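Local coordinates for protein 2-pyrone-4,6-dicarboxylic acid hydrolase, putative (Pseudomonas putida, PDB 2FFI) that probably hydrolyses the lactone ring of 2-pyrone-4,6-dicarboxylate and is built as a TIM barrel of the amidohydrolase family, at residues G137-L142 against A275-E280; P119-A124 against P128-I133; L59-P62 against D68-Y71. One frame throughout, in Å; residues are numbered along the deposited sequence.

Overall arrangement
Contact 1 is the most central of the three, its centre about 10 Å from the centre of the chain. It joins strand 139-142 to the end of helix 262-276 through rings and a methyl group. Contact 3, its centre at about 13 Å, is also buried but polar: a glutamine side chain grips a backbone carbonyl just before helix 70-78. Contact 2 lies farthest out, its centre at about 20 Å, where a loop packs on helix 127-136 with half of its touching residues exposed and mainly apolar chemistry. Helix 127-136 leads directly into strand 139-142, and Ile133 packs against Trp138 to Val140, connecting contacts 1 and 2. Contact 3 reaches contact 1 where Val60 meets Glu141.

Contact 1 of 3, residues G137-L142 against A275-E280; sequences GWHVEL and ALFGFE
His139 carries its CG between the backbone N and the carbonyl carbon (chi1 59°), while Phe277 holds its own CG anti to the carbonyl carbon (chi1 -61°), and these settings bring the rings together between the strand and the end of helix 262-276. The imidazole presents its CE1 and NE2 edge to the benzene ring. His139 CE1 comes to 3.6 Å from Phe277 CE2. The planes stand at 90° with centroids 5.2 Å apart, an offset edge-to-face pair, the histidine edge toward the phenylalanine face, in which the polarised C-H at CE1 can lean toward the ring, off its centre. Leu276 supplies a second kind of contact: its CD2 methyl sits almost over the centre of one imidazole face, 4.2 Å from the centroid, as a CH-pi contact. A flat ring suits this place because its edge and its face can each meet a different apolar neighbour; the leucine side chain also packs on Val164 of the next strand. Helix 262-276 stops exactly here. Gly278, whose positive phi suits a glycine, closes it in a Schellman motif, with Gly278 N bonded to Ala275 O at 2.9 Å, and Phe277 is left just beyond the helical turns. His139 pairs through its backbone with Val109. Because it opens strand 139-142, the contact lies at the amino-terminal end of a TIM barrel's parallel strands, with the C-terminal end of helix 262-276 packed against it.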
ATOM      1  N   GLY A 137       2.035   6.825 -15.975  1.00 16.33           N
ATOM      2  CA  GLY A 137       3.003   5.868 -15.475  1.00 15.54           C
ATOM      3  C   GLY A 137       2.706   5.395 -14.074  1.00 14.33           C
ATOM      4  O   GLY A 137       3.437   4.575 -13.540  1.00 15.38           O
ATOM      5  N   TRP A 138       1.632   5.920 -13.488  1.00 13.85           N
ATOM      6  CA  TRP A 138       1.198   5.574 -12.132  1.00 10.52           C
ATOM      7  C   TRP A 138       0.806   4.113 -11.995  1.00 11.16           C
ATOM      8  O   TRP A 138       0.284   3.512 -12.924  1.00 12.59           O
ATOM      9  CB  TRP A 138      -0.003   6.440 -11.721  1.00  5.89           C
ATOM     10  CG  TRP A 138       0.347   7.832 -11.353  1.00  1.98           C
ATOM     11  CD1 TRP A 138       1.590   8.386 -11.348  1.00  1.93           C
ATOM     12  CD2 TRP A 138      -0.549   8.850 -10.882  1.00  1.38           C
ATOM     13  NE1 TRP A 138       1.532   9.696 -10.892  1.00  1.54           N
ATOM     14  CE2 TRP A 138       0.232  10.001 -10.601  1.00  1.00           C
ATOM     15  CE3 TRP A 138      -1.932   8.903 -10.675  1.00  1.00           C
ATOM     16  CZ2 TRP A 138      -0.322  11.183 -10.120  1.00  1.00           C
ATOM     17  CZ3 TRP A 138      -2.486  10.087 -10.197  1.00  1.00           C
ATOM     18  CH2 TRP A 138      -1.679  11.212  -9.924  1.00  2.30           C
ATOM     19  N   HIS A 139       1.053   3.535 -10.829  1.00 11.14           N
ATOM     20  CA  HIS A 139       0.677   2.146 -10.631  1.00 11.17           C
ATOM     21  C   HIS A 139      -0.700   2.095  -9.993  1.00 10.89           C
ATOM     22  O   HIS A 139      -1.216   3.121  -9.541  1.00 11.41           O
ATOM     23  CB  HIS A 139       1.692   1.418  -9.747  1.00 11.20           C
ATOM     24  CG  HIS A 139       1.866   2.021  -8.387  1.00 10.37           C
ATOM     25  ND1 HIS A 139       2.596   3.167  -8.163  1.00 11.30           N
ATOM     26  CD2 HIS A 139       1.411   1.624  -7.176  1.00 11.78           C
ATOM     27  CE1 HIS A 139       2.587   3.447  -6.870  1.00 11.64           C
ATOM     28  NE2 HIS A 139       1.875   2.526  -6.249  1.00 10.60           N
ATOM     29  N   VAL A 140      -1.295   0.906  -9.975  1.00 11.04           N
ATOM     30  CA  VAL A 140      -2.620   0.709  -9.391  1.00 12.34           C
ATOM     31  C   VAL A 140      -2.534  -0.214  -8.183  1.00 13.07           C
ATOM     32  O   VAL A 140      -2.095  -1.365  -8.290  1.00 11.03           O
ATOM     33  CB  VAL A 140      -3.617   0.114 -10.421  1.00 13.46           C
ATOM     34  CG1 VAL A 140      -2.956  -0.991 -11.213  1.00 14.12           C
ATOM     35  CG2 VAL A 140      -4.856  -0.432  -9.702  1.00 13.24           C
ATOM     36  N   GLU A 141      -2.956   0.308  -7.031  1.00 13.74           N
ATOM     37  CA  GLU A 141      -2.927  -0.447  -5.778  1.00 15.75           C
ATOM     38  C   GLU A 141      -4.214  -1.209  -5.530  1.00 14.63           C
ATOM     39  O   GLU A 141      -5.305  -0.652  -5.636  1.00 14.86           O
ATOM     40  CB  GLU A 141      -2.677   0.490  -4.599  1.00 16.52           C
ATOM     41  CG  GLU A 141      -1.736  -0.078  -3.565  1.00 18.63           C
ATOM     42  CD  GLU A 141      -1.737   0.737  -2.295  1.00 20.62           C
ATOM     43  OE1 GLU A 141      -1.879   1.974  -2.388  1.00 23.31           O
ATOM     44  OE2 GLU A 141      -1.582   0.153  -1.202  1.00 20.66           O
ATOM     45  N   LEU A 142      -4.075  -2.480  -5.189  1.00 14.59           N
ATOM     46  CA  LEU A 142      -5.226  -3.324  -4.915  1.00 15.14           C
ATOM     47  C   LEU A 142      -5.313  -3.688  -3.436  1.00 17.04           C
ATOM     48  O   LEU A 142      -4.301  -3.789  -2.745  1.00 18.41           O
ATOM     49  CB  LEU A 142      -5.159  -4.601  -5.755  1.00 12.84           C
ATOM     50  CG  LEU A 142      -5.920  -4.645  -7.082  1.00 11.71           C
ATOM     51  CD1 LEU A 142      -6.286  -3.257  -7.549  1.00 11.06           C
ATOM     52  CD2 LEU A 142      -5.073  -5.373  -8.106  1.00  9.84           C
ATOM     53  N   ALA A 275      12.469   2.131  -5.988  1.00 14.30           N
ATOM     54  CA  ALA A 275      12.315   2.073  -7.430  1.00 14.41           C
ATOM     55  C   ALA A 275      10.888   2.465  -7.826  1.00 15.07           C
ATOM     56  O   ALA A 275      10.686   3.454  -8.528  1.00 17.24           O
ATOM     57  CB  ALA A 275      12.645   0.681  -7.937  1.00 13.03           C
ATOM     58  N   LEU A 276       9.905   1.702  -7.355  1.00 14.44           N
ATOM     59  CA  LEU A 276       8.498   1.955  -7.669  1.00 13.66           C
ATOM     60  C   LEU A 276       8.048   3.392  -7.436  1.00 14.00           C
ATOM     61  O   LEU A 276       7.285   3.946  -8.226  1.00 15.64           O
ATOM     62  CB  LEU A 276       7.600   1.023  -6.854  1.00 11.32           C
ATOM     63  CG  LEU A 276       6.159   0.889  -7.333  1.00 10.33           C
ATOM     64  CD1 LEU A 276       6.183   0.130  -8.647  1.00  8.79           C
ATOM     65  CD2 LEU A 276       5.311   0.165  -6.299  1.00  6.69           C
ATOM     66  N   PHE A 277       8.504   3.997  -6.347  1.00 15.46           N
ATOM     67  CA  PHE A 277       8.102   5.369  -6.043  1.00 18.19           C
ATOM     68  C   PHE A 277       9.151   6.383  -6.437  1.00 18.72           C
ATOM     69  O   PHE A 277       9.032   7.553  -6.107  1.00 20.58           O
ATOM     70  CB  PHE A 277       7.777   5.535  -4.549  1.00 16.12           C
ATOM     71  CG  PHE A 277       6.646   4.680  -4.085  1.00 13.94           C
ATOM     72  CD1 PHE A 277       6.879   3.381  -3.668  1.00 12.25           C
ATOM     73  CD2 PHE A 277       5.337   5.148  -4.134  1.00 14.45           C
ATOM     74  CE1 PHE A 277       5.830   2.553  -3.311  1.00 13.42           C
ATOM     75  CE2 PHE A 277       4.275   4.327  -3.778  1.00 13.96           C
ATOM     76  CZ  PHE A 277       4.523   3.025  -3.366  1.00 14.09           C
ATOM     77  N   GLY A 278      10.178   5.936  -7.142  1.00 20.04           N
ATOM     78  CA  GLY A 278      11.214   6.861  -7.552  1.00 23.76           C
ATOM     79  C   GLY A 278      11.744   7.771  -6.453  1.00 25.31           C
ATOM     80  O   GLY A 278      11.450   8.973  -6.432  1.00 24.79           O
ATOM     81  N   PHE A 279      12.518   7.198  -5.534  1.00 26.38           N
ATOM     82  CA  PHE A 279      13.112   7.961  -4.452  1.00 28.80           C
ATOM     83  C   PHE A 279      14.570   8.225  -4.787  1.00 32.63           C
ATOM     84  O   PHE A 279      15.436   8.214  -3.924  1.00 34.86           O
ATOM     85  CB  PHE A 279      12.997   7.200  -3.138  1.00 25.03           C
ATOM     86  CG  PHE A 279      11.735   7.488  -2.395  1.00 23.53           C
ATOM     87  CD1 PHE A 279      11.509   8.742  -1.849  1.00 23.82           C
ATOM     88  CD2 PHE A 279      10.769   6.515  -2.241  1.00 23.36           C
ATOM     89  CE1 PHE A 279      10.333   9.016  -1.160  1.00 22.92           C
ATOM     90  CE2 PHE A 279       9.592   6.782  -1.551  1.00 22.42           C
ATOM     91  CZ  PHE A 279       9.378   8.030  -1.012  1.00 21.16           C
ATOM     92  N   GLU A 280      14.819   8.473  -6.064  1.00 37.43           N
ATOM     93  CA  GLU A 280      16.154   8.752  -6.579  1.00 41.53           C
ATOM     94  C   GLU A 280      16.887   9.846  -5.803  1.00 42.82           C
ATOM     95  O   GLU A 280      16.943  10.992  -6.257  1.00 43.07           O
ATOM     96  CB  GLU A 280      16.049   9.152  -8.060  1.00 42.61           C
ATOM     97  CG  GLU A 280      15.269   8.146  -8.925  1.00 43.91           C
ATOM     98  CD  GLU A 280      14.933   8.674 -10.314  1.00 43.93           C
ATOM     99  OE1 GLU A 280      14.241   9.714 -10.401  1.00 43.00           O
ATOM    100  OE2 GLU A 280      15.353   8.044 -11.314  1.00 42.61           O
TER

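Contact 2 of 3, residues P119-A124 against P128-I133; sequences PDLTGA and PLLERI
Van der Waals packing joins Leu121 with Leu130, and the carbonyl of Ala124 with the ring of Pro128, where the long loop after strand 108-110 doubles back onto the start of helix 127-136. This is local packing within one beta-alpha connection of the TIM barrel, toward its outside, and the two segments bury 150 Å² between them. The leucines form the inner half. Leu130 points from the helix toward the loop, with CG anti to the carbonyl carbon (chi1 -63°) and the chain then extended, and this carries its CD1 across to the loop. There the methyl rests 3.4 Å from Leu121 O, a van der Waals approach, and Leu130 CD1 lies alongside Leu121 CD1, 4.3 Å away. Both leucines also pack on Leu156 of helix 149-156, and Leu121 reaches Ala155 as well; both lie where the loop, helix 127-136 and helix 149-156 meet, which suits branched apolar side chains. The loop reaches the helix by way of a type I beta turn from Asp120 to Gly123, closed by Gly123 N to Asp120 O at 2.8 Å. Glycine suits the end of this turn because a CB there would clash with Asp120 O. Ala124 and Pro128 make the outer, solvent-exposed half. Proline is well tolerated in the first turn of a helix, where its missing N-H costs no helical bond, and here its ring turns to the preceding loop: Pro128 CD lies 3.2 Å from Ala124 O, with Pro128 CG at 3.7 Å from the same oxygen.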
ATOM      1  N   PRO A 119     -15.728  -4.526  -8.676  1.00 49.26           N
ATOM      2  CA  PRO A 119     -15.745  -3.723  -9.899  1.00 47.70           C
ATOM      3  C   PRO A 119     -15.248  -4.538 -11.094  1.00 46.67           C
ATOM      4  O   PRO A 119     -14.450  -5.462 -10.943  1.00 45.85           O
ATOM      5  CB  PRO A 119     -14.810  -2.575  -9.552  1.00 47.72           C
ATOM      6  CG  PRO A 119     -13.764  -3.261  -8.722  1.00 47.79           C
ATOM      7  CD  PRO A 119     -14.585  -4.160  -7.817  1.00 48.36           C
ATOM      8  N   ASP A 120     -15.727  -4.203 -12.284  1.00 46.68           N
ATOM      9  CA  ASP A 120     -15.288  -4.910 -13.479  1.00 47.06           C
ATOM     10  C   ASP A 120     -14.244  -4.060 -14.191  1.00 45.93           C
ATOM     11  O   ASP A 120     -14.575  -3.304 -15.092  1.00 46.34           O
ATOM     12  CB  ASP A 120     -16.469  -5.167 -14.413  1.00 48.81           C
ATOM     13  CG  ASP A 120     -16.089  -6.015 -15.615  1.00 50.70           C
ATOM     14  OD1 ASP A 120     -17.001  -6.435 -16.362  1.00 51.96           O
ATOM     15  OD2 ASP A 120     -14.877  -6.260 -15.817  1.00 51.45           O
ATOM     16  N   LEU A 121     -12.984  -4.191 -13.785  1.00 45.30           N
ATOM     17  CA  LEU A 121     -11.908  -3.407 -14.382  1.00 44.87           C
ATOM     18  C   LEU A 121     -11.772  -3.580 -15.897  1.00 44.83           C
ATOM     19  O   LEU A 121     -11.421  -2.642 -16.605  1.00 44.75           O
ATOM     20  CB  LEU A 121     -10.571  -3.734 -13.708  1.00 43.67           C
ATOM     21  CG  LEU A 121     -10.341  -3.209 -12.292  1.00 43.28           C
ATOM     22  CD1 LEU A 121     -10.553  -1.713 -12.262  1.00 43.52           C
ATOM     23  CD2 LEU A 121     -11.282  -3.887 -11.332  1.00 45.03           C
ATOM     24  N   THR A 122     -12.058  -4.774 -16.398  1.00 45.24           N
ATOM     25  CA  THR A 122     -11.944  -5.022 -17.822  1.00 45.39           C
ATOM     26  C   THR A 122     -13.118  -4.343 -18.533  1.00 44.62           C
ATOM     27  O   THR A 122     -13.157  -4.260 -19.759  1.00 43.57           O
ATOM     28  CB  THR A 122     -11.921  -6.553 -18.103  1.00 46.01           C
ATOM     29  OG1 THR A 122     -11.228  -6.806 -19.334  1.00 47.04           O
ATOM     30  CG2 THR A 122     -13.334  -7.101 -18.190  1.00 45.97           C
ATOM     31  N   GLY A 123     -14.062  -3.845 -17.740  1.00 44.48           N
ATOM     32  CA  GLY A 123     -15.231  -3.176 -18.286  1.00 44.63           C
ATOM     33  C   GLY A 123     -14.903  -1.873 -18.987  1.00 44.70           C
ATOM     34  O   GLY A 123     -13.729  -1.546 -19.152  1.00 46.10           O
ATOM     35  N   ALA A 124     -15.925  -1.122 -19.393  1.00 43.47           N
ATOM     36  CA  ALA A 124     -15.704   0.137 -20.092  1.00 42.69           C
ATOM     37  C   ALA A 124     -15.969   1.331 -19.202  1.00 42.79           C
ATOM     38  O   ALA A 124     -15.704   2.473 -19.585  1.00 42.40           O
ATOM     39  CB  ALA A 124     -16.578   0.212 -21.328  1.00 41.60           C
ATOM     40  N   PRO A 128     -11.672   4.460 -18.975  1.00 34.48           N
ATOM     41  CA  PRO A 128     -11.395   5.896 -19.076  1.00 33.87           C
ATOM     42  C   PRO A 128     -10.354   6.389 -18.066  1.00 32.63           C
ATOM     43  O   PRO A 128      -9.556   7.277 -18.378  1.00 31.28           O
ATOM     44  CB  PRO A 128     -12.767   6.515 -18.849  1.00 34.00           C
ATOM     45  CG  PRO A 128     -13.657   5.526 -19.500  1.00 35.39           C
ATOM     46  CD  PRO A 128     -13.125   4.216 -18.983  1.00 34.19           C
ATOM     47  N   LEU A 129     -10.377   5.799 -16.868  1.00 31.10           N
ATOM     48  CA  LEU A 129      -9.464   6.141 -15.782  1.00 30.18           C
ATOM     49  C   LEU A 129      -8.181   5.326 -15.858  1.00 30.82           C
ATOM     50  O   LEU A 129      -7.083   5.850 -15.649  1.00 31.57           O
ATOM     51  CB  LEU A 129     -10.147   5.901 -14.433  1.00 28.70           C
ATOM     52  CG  LEU A 129      -9.478   6.284 -13.103  1.00 26.93           C
ATOM     53  CD1 LEU A 129      -8.486   5.229 -12.701  1.00 27.23           C
ATOM     54  CD2 LEU A 129      -8.831   7.647 -13.211  1.00 26.25           C
ATOM     55  N   LEU A 130      -8.319   4.042 -16.159  1.00 31.29           N
ATOM     56  CA  LEU A 130      -7.163   3.159 -16.277  1.00 31.81           C
ATOM     57  C   LEU A 130      -6.191   3.659 -17.347  1.00 33.01           C
ATOM     58  O   LEU A 130      -4.981   3.470 -17.224  1.00 32.79           O
ATOM     59  CB  LEU A 130      -7.623   1.740 -16.609  1.00 30.95           C
ATOM     60  CG  LEU A 130      -8.490   1.115 -15.514  1.00 30.41           C
ATOM     61  CD1 LEU A 130      -9.084  -0.185 -15.993  1.00 29.63           C
ATOM     62  CD2 LEU A 130      -7.649   0.906 -14.265  1.00 29.14           C
ATOM     63  N   GLU A 131      -6.715   4.284 -18.399  1.00 34.32           N
ATOM     64  CA  GLU A 131      -5.849   4.813 -19.445  1.00 35.09           C
ATOM     65  C   GLU A 131      -5.168   6.078 -18.928  1.00 34.14           C
ATOM     66  O   GLU A 131      -3.987   6.291 -19.181  1.00 33.89           O
ATOM     67  CB  GLU A 131      -6.638   5.149 -20.718  1.00 37.09           C
ATOM     68  CG  GLU A 131      -7.395   3.990 -21.351  1.00 40.46           C
ATOM     69  CD  GLU A 131      -8.020   4.367 -22.692  1.00 42.91           C
ATOM     70  OE1 GLU A 131      -8.718   5.406 -22.764  1.00 43.98           O
ATOM     71  OE2 GLU A 131      -7.823   3.617 -23.676  1.00 44.20           O
ATOM     72  N   ARG A 132      -5.912   6.914 -18.207  1.00 32.86           N
ATOM     73  CA  ARG A 132      -5.349   8.151 -17.669  1.00 31.94           C
ATOM     74  C   ARG A 132      -4.131   7.873 -16.791  1.00 31.59           C
ATOM     75  O   ARG A 132      -3.101   8.539 -16.943  1.00 30.83           O
ATOM     76  CB  ARG A 132      -6.377   8.926 -16.832  1.00 34.34           C
ATOM     77  CG  ARG A 132      -7.532   9.607 -17.589  1.00 36.22           C
ATOM     78  CD  ARG A 132      -7.051  10.739 -18.473  1.00 38.61           C
ATOM     79  NE  ARG A 132      -6.322  10.227 -19.632  1.00 42.31           N
ATOM     80  CZ  ARG A 132      -6.891   9.564 -20.638  1.00 43.53           C
ATOM     81  NH1 ARG A 132      -6.155   9.123 -21.655  1.00 42.93           N
ATOM     82  NH2 ARG A 132      -8.204   9.356 -20.632  1.00 43.96           N
ATOM     83  N   ILE A 133      -4.232   6.895 -15.882  1.00 30.17           N
ATOM     84  CA  ILE A 133      -3.104   6.596 -14.994  1.00 28.65           C
ATOM     85  C   ILE A 133      -1.967   5.918 -15.729  1.00 27.53           C
ATOM     86  O   ILE A 133      -0.822   6.017 -15.314  1.00 28.45           O
ATOM     87  CB  ILE A 133      -3.492   5.697 -13.787  1.00 28.90           C
ATOM     88  CG1 ILE A 133      -3.189   4.237 -14.105  1.00 29.62           C
ATOM     89  CG2 ILE A 133      -4.954   5.882 -13.439  1.00 27.70           C
ATOM     90  CD1 ILE A 133      -3.274   3.332 -12.898  1.00 29.21           C
TER

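Contact 3 of 3, residues L59-P62 against D68-Y71; sequences LVQP and DNRY
Gln61 reaches the backbone just ahead of helix 70-78 with its side-chain amide: Gln61 NE2 donates to Asp68 O at 2.7 Å with an N-H...O angle of 149°. The loop leaving strand 56-57 is thereby tied to the next helix within a beta-alpha unit of the TIM barrel. The donor comes from above the carbonyl plane, 65° out of it, and the same nitrogen also bonds to Gly66 O, so two backbone oxygens hold the amide. Glutamine suits the place because its chain, bent at chi2 (68°), spans the distance and ends in a donor. Were an alanine to stand in its place, Asp68 O and Gly66 O would probably lose their shared donor and the loop could shift. Over one face of this amide, Asn69 OD1 lies 3.2 Å from Gln61 CD, the two side chains crossing at about a right angle. Asn69 sits at the N-cap position without making a capping bond; its ND2 instead donates to Met88 O, which holds its amide in place. Outside this shell, Arg70 grips Asp68 side-on: Arg70 NE meets Asp68 OD1 at 2.7 Å, and Arg70 NH2 meets Asp68 OD2, also at 2.7 Å, with that oxygen in the guanidinium plane.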
ATOM      1  N   LEU A  59       2.342   8.153   1.641  1.00  7.65           N
ATOM      2  CA  LEU A  59       1.024   8.430   2.209  1.00  6.28           C
ATOM      3  C   LEU A  59      -0.038   7.846   1.295  1.00  7.05           C
ATOM      4  O   LEU A  59      -0.148   8.216   0.146  1.00  7.34           O
ATOM      5  CB  LEU A  59       0.794   9.942   2.333  1.00  4.30           C
ATOM      6  CG  LEU A  59       1.746  10.754   3.222  1.00  1.64           C
ATOM      7  CD1 LEU A  59       1.362  12.220   3.215  1.00  1.00           C
ATOM      8  CD2 LEU A  59       1.708  10.187   4.645  1.00  1.00           C
ATOM      9  N   VAL A  60      -0.818   6.909   1.789  1.00  9.26           N
ATOM     10  CA  VAL A  60      -1.859   6.372   0.949  1.00  9.20           C
ATOM     11  C   VAL A  60      -3.150   7.036   1.386  1.00  9.70           C
ATOM     12  O   VAL A  60      -3.335   7.359   2.564  1.00  9.96           O
ATOM     13  CB  VAL A  60      -1.963   4.844   1.078  1.00  9.64           C
ATOM     14  CG1 VAL A  60      -3.196   4.346   0.375  1.00  8.93           C
ATOM     15  CG2 VAL A  60      -0.720   4.191   0.473  1.00  8.80           C
ATOM     16  N   GLN A  61      -4.024   7.285   0.427  1.00 11.29           N
ATOM     17  CA  GLN A  61      -5.302   7.910   0.730  1.00 12.57           C
ATOM     18  C   GLN A  61      -6.117   6.982   1.641  1.00 11.82           C
ATOM     19  O   GLN A  61      -6.277   5.792   1.349  1.00 12.29           O
ATOM     20  CB  GLN A  61      -6.072   8.189  -0.570  1.00 12.95           C
ATOM     21  CG  GLN A  61      -7.503   8.651  -0.363  1.00 13.45           C
ATOM     22  CD  GLN A  61      -7.591  10.020   0.268  1.00 15.94           C
ATOM     23  OE1 GLN A  61      -6.677  10.460   0.976  1.00 17.25           O
ATOM     24  NE2 GLN A  61      -8.708  10.704   0.029  1.00 17.48           N
ATOM     25  N   PRO A  62      -6.614   7.508   2.771  1.00 10.85           N
ATOM     26  CA  PRO A  62      -7.408   6.682   3.685  1.00 12.27           C
ATOM     27  C   PRO A  62      -8.831   6.521   3.119  1.00 13.77           C
ATOM     28  O   PRO A  62      -9.440   7.499   2.690  1.00 14.20           O
ATOM     29  CB  PRO A  62      -7.356   7.475   4.994  1.00 10.83           C
ATOM     30  CG  PRO A  62      -7.245   8.888   4.536  1.00  9.23           C
ATOM     31  CD  PRO A  62      -6.331   8.838   3.346  1.00  9.55           C
ATOM     32  N   ASP A  68     -11.426  12.915  -1.847  1.00 23.30           N
ATOM     33  CA  ASP A  68     -10.840  14.140  -1.326  1.00 20.92           C
ATOM     34  C   ASP A  68      -9.407  13.847  -0.876  1.00 19.76           C
ATOM     35  O   ASP A  68      -9.187  13.320   0.217  1.00 18.40           O
ATOM     36  CB  ASP A  68     -11.664  14.663  -0.148  1.00 20.39           C
ATOM     37  CG  ASP A  68     -11.225  16.047   0.290  1.00 20.21           C
ATOM     38  OD1 ASP A  68     -10.492  16.693  -0.497  1.00 19.59           O
ATOM     39  OD2 ASP A  68     -11.618  16.492   1.394  1.00 18.48           O
ATOM     40  N   ASN A  69      -8.441  14.176  -1.728  1.00 17.57           N
ATOM     41  CA  ASN A  69      -7.031  13.949  -1.419  1.00 16.00           C
ATOM     42  C   ASN A  69      -6.334  15.230  -0.960  1.00 15.72           C
ATOM     43  O   ASN A  69      -5.118  15.344  -1.074  1.00 15.80           O
ATOM     44  CB  ASN A  69      -6.288  13.435  -2.649  1.00 15.45           C
ATOM     45  CG  ASN A  69      -6.926  12.209  -3.265  1.00 16.19           C
ATOM     46  OD1 ASN A  69      -6.902  11.116  -2.694  1.00 15.24           O
ATOM     47  ND2 ASN A  69      -7.488  12.383  -4.459  1.00 16.51           N
ATOM     48  N   ARG A  70      -7.104  16.190  -0.457  1.00 16.99           N
ATOM     49  CA  ARG A  70      -6.562  17.473  -0.004  1.00 18.34           C
ATOM     50  C   ARG A  70      -5.551  17.392   1.152  1.00 18.74           C
ATOM     51  O   ARG A  70      -4.535  18.102   1.144  1.00 18.39           O
ATOM     52  CB  ARG A  70      -7.697  18.416   0.412  1.00 20.48           C
ATOM     53  CG  ARG A  70      -8.545  18.970  -0.725  1.00 23.92           C
ATOM     54  CD  ARG A  70      -9.650  19.890  -0.178  1.00 26.60           C
ATOM     55  NE  ARG A  70     -10.586  19.152   0.672  1.00 31.15           N
ATOM     56  CZ  ARG A  70     -11.520  19.716   1.433  1.00 33.01           C
ATOM     57  NH1 ARG A  70     -11.650  21.038   1.458  1.00 34.91           N
ATOM     58  NH2 ARG A  70     -12.324  18.957   2.176  1.00 34.17           N
ATOM     59  N   TYR A  71      -5.823  16.552   2.151  1.00 16.99           N
ATOM     60  CA  TYR A  71      -4.912  16.444   3.273  1.00 15.93           C
ATOM     61  C   TYR A  71      -3.628  15.762   2.818  1.00 16.34           C
ATOM     62  O   TYR A  71      -2.530  16.217   3.131  1.00 17.06           O
ATOM     63  CB  TYR A  71      -5.561  15.663   4.420  1.00 16.14           C
ATOM     64  CG  TYR A  71      -4.866  15.869   5.748  1.00 15.53           C
ATOM     65  CD1 TYR A  71      -4.972  17.076   6.434  1.00 15.38           C
ATOM     66  CD2 TYR A  71      -4.074  14.871   6.301  1.00 15.66           C
ATOM     67  CE1 TYR A  71      -4.301  17.278   7.630  1.00 16.98           C
ATOM     68  CE2 TYR A  71      -3.393  15.062   7.498  1.00 14.99           C
ATOM     69  CZ  TYR A  71      -3.509  16.258   8.156  1.00 15.64           C
ATOM     70  OH  TYR A  71      -2.824  16.452   9.331  1.00 18.23           O
TER